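FAD-dependent oxidoreductase (Actinomadura kijaniata, PDB 3M9V) is a flavin-dependent oxidoreductase of the acyl-CoA dehydrogenase family that binds dTDP and takes part in making the sugar D-kijanose. Local coordinates at residues Arg338-Gln341 with Cys342-Ala346; Val347-Leu350 with Ala351-Val355. One frame throughout, in Å; residues are numbered along the deposited sequence. Where two conformers were deposited one is given.

Contact 1: Arg338-Gln341 with Cys342-Ala346; sequences RHFQ and CAKLA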
ATOM      1  N   ARG A 338      -7.967   2.832  23.423  1.00 20.90           N
ATOM      2  CA  ARG A 338      -6.850   3.133  22.541  1.00 21.40           C
ATOM      3  C   ARG A 338      -6.129   1.855  22.084  1.00 20.26           C
ATOM      4  O   ARG A 338      -5.870   1.699  20.900  1.00 17.54           O
ATOM      5  CB  ARG A 338      -5.857   4.039  23.280  1.00 21.41           C
ATOM      6  CG  ARG A 338      -4.615   4.366  22.430  1.00 24.59           C
ATOM      7  CD  ARG A 338      -4.914   5.563  21.539  1.00 30.99           C
ATOM      8  NE  ARG A 338      -3.759   6.272  20.967  1.00 33.75           N
ATOM      9  CZ  ARG A 338      -3.092   7.247  21.574  1.00 30.79           C
ATOM     10  NH1 ARG A 338      -3.417   7.618  22.802  1.00 26.56           N
ATOM     11  NH2 ARG A 338      -2.082   7.849  20.966  1.00 22.77           N
ATOM     12  N   HIS A 339      -5.783   0.941  22.983  1.00 18.40           N
ATOM     13  CA  HIS A 339      -5.302  -0.361  22.529  1.00 19.24           C
ATOM     14  C   HIS A 339      -6.259  -1.034  21.552  1.00 18.73           C
ATOM     15  O   HIS A 339      -5.781  -1.513  20.527  1.00 17.12           O
ATOM     16  CB  HIS A 339      -5.081  -1.365  23.663  1.00 16.10           C
ATOM     17  CG  HIS A 339      -3.841  -1.103  24.466  1.00 20.98           C
ATOM     18  ND1 HIS A 339      -2.591  -1.540  24.077  1.00 17.03           N
ATOM     19  CD2 HIS A 339      -3.664  -0.451  25.643  1.00 20.67           C
ATOM     20  CE1 HIS A 339      -1.702  -1.201  24.997  1.00 21.87           C
ATOM     21  NE2 HIS A 339      -2.325  -0.521  25.946  1.00 22.13           N
ATOM     22  N   PHE A 340      -7.555  -1.092  21.875  1.00 17.63           N
ATOM     23  CA  PHE A 340      -8.596  -1.688  21.023  1.00 15.78           C
ATOM     24  C   PHE A 340      -8.576  -1.007  19.655  1.00 15.12           C
ATOM     25  O   PHE A 340      -8.468  -1.657  18.606  1.00 13.11           O
ATOM     26  CB  PHE A 340      -9.974  -1.580  21.705  1.00 12.14           C
ATOM     27  CG  PHE A 340     -11.146  -2.187  20.964  1.00 18.66           C
ATOM     28  CD1 PHE A 340     -10.998  -3.063  19.882  1.00 16.41           C
ATOM     29  CD2 PHE A 340     -12.447  -1.847  21.355  1.00 20.14           C
ATOM     30  CE1 PHE A 340     -12.117  -3.619  19.225  1.00 15.48           C
ATOM     31  CE2 PHE A 340     -13.577  -2.339  20.667  1.00 17.79           C
ATOM     32  CZ  PHE A 340     -13.405  -3.241  19.597  1.00 14.85           C
ATOM     33  N   GLN A 341      -8.731   0.313  19.638  1.00 13.94           N
ATOM     34  CA  GLN A 341      -8.850   0.963  18.337  1.00 13.22           C
ATOM     35  C   GLN A 341      -7.598   0.970  17.436  1.00 14.65           C
ATOM     36  O   GLN A 341      -7.712   0.907  16.212  1.00 12.63           O
ATOM     37  CB  GLN A 341      -9.503   2.341  18.443  1.00 14.76           C
ATOM     38  CG  GLN A 341     -10.853   2.230  19.190  1.00 12.97           C
ATOM     39  CD  GLN A 341     -11.889   1.465  18.375  1.00 18.99           C
ATOM     40  OE1 GLN A 341     -12.009   1.665  17.158  1.00 17.64           O
ATOM     41  NE2 GLN A 341     -12.673   0.615  19.045  1.00 14.39           N
ATOM     42  N   CYS A 342      -6.415   1.091  18.023  1.00 11.12           N
ATOM     43  CA  CYS A 342      -5.178   1.017  17.253  1.00 15.70           C
ATOM     44  C   CYS A 342      -5.141  -0.342  16.544  1.00 14.03           C
ATOM     45  O   CYS A 342      -4.867  -0.414  15.353  1.00 17.33           O
ATOM     46  CB  CYS A 342      -3.958   1.088  18.189  1.00 11.89           C
ATOM     47  SG  CYS A 342      -3.657   2.812  18.607  1.00 20.20           S
ATOM     48  N   ALA A 343      -5.401  -1.393  17.309  1.00 12.91           N
ATOM     49  CA  ALA A 343      -5.348  -2.769  16.777  1.00 15.70           C
ATOM     50  C   ALA A 343      -6.447  -3.047  15.756  1.00 14.11           C
ATOM     51  O   ALA A 343      -6.215  -3.719  14.750  1.00 15.11           O
ATOM     52  CB  ALA A 343      -5.397  -3.823  17.901  1.00 11.19           C
ATOM     53  N   LYS A 344      -7.651  -2.550  16.022  1.00 13.75           N
ATOM     54  CA  LYS A 344      -8.779  -2.721  15.108  1.00 13.38           C
ATOM     55  C   LYS A 344      -8.533  -2.131  13.728  1.00 15.11           C
ATOM     56  O   LYS A 344      -8.822  -2.751  12.702  1.00 14.85           O
ATOM     57  CB  LYS A 344     -10.071  -2.101  15.692  1.00 14.56           C
ATOM     58  CG  LYS A 344     -11.313  -2.413  14.852  1.00 17.57           C
ATOM     59  CD  LYS A 344     -12.598  -1.783  15.439  1.00 21.77           C
ATOM     60  CE  LYS A 344     -13.878  -2.453  14.930  1.00 22.66           C
ATOM     61  NZ  LYS A 344     -14.167  -1.788  13.646  1.00 32.95           N
ATOM     62  N   LEU A 345      -7.993  -0.920  13.677  1.00 13.60           N
ATOM     63  CA  LEU A 345      -7.706  -0.323  12.381  1.00 15.16           C
ATOM     64  C   LEU A 345      -6.692  -1.166  11.599  1.00 17.61           C
ATOM     65  O   LEU A 345      -6.851  -1.395  10.397  1.00 17.26           O
ATOM     66  CB  LEU A 345      -7.220   1.110  12.579  1.00 15.45           C
ATOM     67  CG  LEU A 345      -7.309   2.051  11.372  1.00 19.34           C
ATOM     68  CD1 LEU A 345      -7.473   3.437  11.967  1.00 30.28           C
ATOM     69  CD2 LEU A 345      -5.936   2.070  10.756  1.00 27.89           C
ATOM     70  N   ALA A 346      -5.651  -1.648  12.266  1.00 15.07           N
ATOM     71  CA  ALA A 346      -4.654  -2.513  11.626  1.00 13.23           C
ATOM     72  C   ALA A 346      -5.311  -3.806  11.194  1.00 12.98           C
ATOM     73  O   ALA A 346      -5.113  -4.241  10.062  1.00 16.30           O
ATOM     74  CB  ALA A 346      -3.566  -2.821  12.622  1.00 13.82           C
TER

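Contact 2: Val347-Leu350 with Ala351-Val355; sequences VNRL and APEIV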
ATOM      1  N   VAL A 347      -6.102  -4.430  12.070  1.00 13.56           N
ATOM      2  CA  VAL A 347      -6.769  -5.676  11.683  1.00 14.23           C
ATOM      3  C   VAL A 347      -7.646  -5.542  10.422  1.00 16.21           C
ATOM      4  O   VAL A 347      -7.619  -6.402   9.530  1.00 14.80           O
ATOM      5  CB  VAL A 347      -7.629  -6.229  12.829  1.00 13.57           C
ATOM      6  CG1 VAL A 347      -8.545  -7.364  12.312  1.00 19.37           C
ATOM      7  CG2 VAL A 347      -6.693  -6.734  13.914  1.00 14.19           C
ATOM      8  N   ASN A 348      -8.448  -4.480  10.353  1.00 13.96           N
ATOM      9  CA  ASN A 348      -9.350  -4.213   9.248  1.00 13.95           C
ATOM     10  C   ASN A 348      -8.646  -3.841   7.941  1.00 16.12           C
ATOM     11  O   ASN A 348      -9.251  -3.867   6.874  1.00 17.33           O
ATOM     12  CB  ASN A 348     -10.291  -3.055   9.613  1.00 16.87           C
ATOM     13  CG  ASN A 348     -11.403  -3.503  10.530  1.00 18.12           C
ATOM     14  OD1 ASN A 348     -11.649  -4.696  10.588  1.00 19.49           O
ATOM     15  ND2 ASN A 348     -12.069  -2.590  11.246  1.00 21.97           N
ATOM     16  N   ARG A 349      -7.374  -3.481   7.988  1.00 18.61           N
ATOM     17  CA  ARG A 349      -6.621  -3.357   6.749  0.50 18.97           C
ATOM     18  C   ARG A 349      -5.855  -4.643   6.468  1.00 19.43           C
ATOM     19  O   ARG A 349      -5.879  -5.128   5.337  1.00 19.22           O
ATOM     20  CB  ARG A 349      -5.678  -2.149   6.760  0.50 19.79           C
ATOM     21  CG  ARG A 349      -5.245  -1.752   5.358  0.50 24.84           C
ATOM     22  CD  ARG A 349      -4.925  -0.274   5.253  0.50 27.69           C
ATOM     23  NE  ARG A 349      -6.038   0.582   5.654  0.50 29.03           N
ATOM     24  CZ  ARG A 349      -5.868   1.734   6.298  0.50 25.27           C
ATOM     25  NH1 ARG A 349      -6.907   2.477   6.646  0.50 21.64           N
ATOM     26  NH2 ARG A 349      -4.642   2.138   6.589  0.50 22.09           N
ATOM     27  N   LEU A 350      -5.212  -5.241   7.461  1.00 17.55           N
ATOM     28  CA  LEU A 350      -4.421  -6.423   7.148  1.00 16.75           C
ATOM     29  C   LEU A 350      -5.245  -7.646   6.776  1.00 16.56           C
ATOM     30  O   LEU A 350      -4.893  -8.349   5.831  1.00 17.50           O
ATOM     31  CB  LEU A 350      -3.478  -6.801   8.281  1.00 14.96           C
ATOM     32  CG  LEU A 350      -2.321  -5.845   8.588  1.00 22.32           C
ATOM     33  CD1 LEU A 350      -1.652  -6.207   9.906  1.00 21.88           C
ATOM     34  CD2 LEU A 350      -1.348  -5.825   7.433  1.00 25.14           C
ATOM     35  N   ALA A 351      -6.292  -7.950   7.540  1.00 15.46           N
ATOM     36  CA  ALA A 351      -7.027  -9.179   7.247  1.00 16.97           C
ATOM     37  C   ALA A 351      -7.614  -9.188   5.827  1.00 15.82           C
ATOM     38  O   ALA A 351      -7.390 -10.153   5.092  1.00 15.26           O
ATOM     39  CB  ALA A 351      -8.011  -9.571   8.377  1.00 12.70           C
ATOM     40  N   PRO A 352      -8.324  -8.130   5.390  1.00 15.93           N
ATOM     41  CA  PRO A 352      -8.798  -8.246   4.000  1.00 14.53           C
ATOM     42  C   PRO A 352      -7.707  -8.314   2.926  1.00 17.89           C
ATOM     43  O   PRO A 352      -7.895  -8.982   1.901  1.00 16.55           O
ATOM     44  CB  PRO A 352      -9.636  -6.970   3.780  1.00 16.07           C
ATOM     45  CG  PRO A 352     -10.093  -6.593   5.119  1.00 14.04           C
ATOM     46  CD  PRO A 352      -8.994  -7.015   6.098  1.00 15.43           C
ATOM     47  N   GLU A 353      -6.574  -7.657   3.156  1.00 15.91           N
ATOM     48  CA  GLU A 353      -5.447  -7.728   2.230  1.00 19.27           C
ATOM     49  C   GLU A 353      -4.931  -9.152   2.117  1.00 18.09           C
ATOM     50  O   GLU A 353      -4.712  -9.669   1.021  1.00 19.02           O
ATOM     51  CB  GLU A 353      -4.249  -6.904   2.713  1.00 18.37           C
ATOM     52  CG  GLU A 353      -4.054  -5.580   2.029  1.00 31.03           C
ATOM     53  CD  GLU A 353      -2.946  -4.789   2.725  1.00 44.15           C
ATOM     54  OE1 GLU A 353      -3.198  -3.607   3.070  1.00 45.72           O
ATOM     55  OE2 GLU A 353      -1.852  -5.382   2.925  1.00 44.20           O
ATOM     56  N   ILE A 354      -4.686  -9.792   3.252  1.00 14.23           N
ATOM     57  CA  ILE A 354      -4.300 -11.199   3.172  1.00 14.19           C
ATOM     58  C   ILE A 354      -5.298 -12.051   2.361  1.00 16.03           C
ATOM     59  O   ILE A 354      -4.926 -12.857   1.487  1.00 13.08           O
ATOM     60  CB  ILE A 354      -4.160 -11.729   4.609  1.00 13.72           C
ATOM     61  CG1 ILE A 354      -2.954 -11.055   5.279  1.00 12.52           C
ATOM     62  CG2 ILE A 354      -4.096 -13.257   4.618  1.00 13.08           C
ATOM     63  CD1 ILE A 354      -2.952 -11.277   6.786  1.00 12.57           C
ATOM     64  N   VAL A 355      -6.588 -11.902   2.657  1.00 13.21           N
ATOM     65  CA  VAL A 355      -7.565 -12.787   2.027  1.00 13.87           C
ATOM     66  C   VAL A 355      -7.483 -12.502   0.528  1.00 18.17           C
ATOM     67  O   VAL A 355      -7.396 -13.426  -0.290  1.00 16.69           O
ATOM     68  CB  VAL A 355      -9.011 -12.558   2.546  1.00 15.95           C
ATOM     69  CG1 VAL A 355     -10.006 -13.296   1.677  1.00 15.59           C
ATOM     70  CG2 VAL A 355      -9.164 -13.027   4.010  1.00  9.89           C
TER

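Contact 1: Arg338-Gln341 with Cys342-Ala346
K344 sits one helical turn after F340 and runs beside Q341, the two side chains pointing the same way. K344 CB lies 3.4 Å from F340 O, the oxygen that also accepts K344 N at 2.9 Å. With CG anti to the backbone N (chi1 -173°), the chain extends to K344 CD, which passes 3.9 Å from Q341 OE1 and 4.2 Å from F340 CE1. The last torsion bends it, and NZ reaches three backbone oxygens, those of G383, M386 and Y389. Q341 is held by the same segment: OE1 accepts from Y389 N and NE2 donates to P388 O, while NE2 also stands 3.3 Å above one face of the F340 ring, offset toward its rim. Two residues before K344, C342 SG lies 3.4 Å from R338 O and 4.2 Å from R338 NE, a nitrogen that forms a salt bridge with D301 of the second subunit. An ammonium gripped by three carbonyls, on a buried residue and next to an amide bonded at both ends, is consistent with holding residues 383-389 against the helix, among them the FMN-binding F385 and Q387; the side chain of Q387 lies about 6 Å from that of K344.

Contact 2: Val347-Leu350 with Ala351-Val355
P352 lays its ring against the carbonyl of N348, with CG and CD each 3.3 Å from N348 O. The proline nitrogen has no hydrogen to give, so this oxygen gets no amide from the next turn and meets carbon instead; the helix kinks here. The bonds around the gap are uneven. A351 N donates to V347 O at 2.8 Å, whereas the bond from E353 N to R349 O, just after the proline, is weak at 3.4 Å. Full strength returns with I354 N, which approaches L350 O at 3.0 Å and almost straight (N-H...O 178°), and V355 N goes on to A351 O. L350 O is also brushed by the I354 side chain: I354 CG1, anti to the carbonyl carbon and beside the backbone N (chi1 -68°), comes to 3.4 Å from it. All this lies in a long helix of the C-terminal helical domain of the acyl-CoA dehydrogenase fold: V347, A351 and I354 turn one face to L307 of helix 291-323, and V347, I354 and V355 also reach helix 264-283. Replacing P352 with an alanine would remove the ring carbons CG and CD and would probably leave V380 and Q381 with less to pack against. R349 and E353 cross obliquely without joining their charges. In the conformer given, R349 CG lies 3.6 Å from E353 OE1, but R349 NE stays 5.7 Å from that oxygen. Each charge has its partner outside the two segments: E353 OE2 forms a salt bridge with R303 of the same chain, and R349 NH2, in that same conformer, forms one with E299 of the second subunit. N348 ND2 makes a weak hydrogen bond to G383 O.

Overall arrangement
Both contacts are turn-to-turn contacts within helix 329-362, so neither closes a loop; contact 1 ends at A346, contact 2 begins at V347, and they run in series without nesting or crossing. Their centres are 14 Å apart. From the N-terminal side, contact 1 joins the helix to helix 253-260, which lines the dTDP pocket, and to helix 391-402, and contact 2 carries it on against helix 264-283. Helix 291-323 packs along both, and both meet its counterpart in the second subunit. The loop at G383 is reached from both contacts.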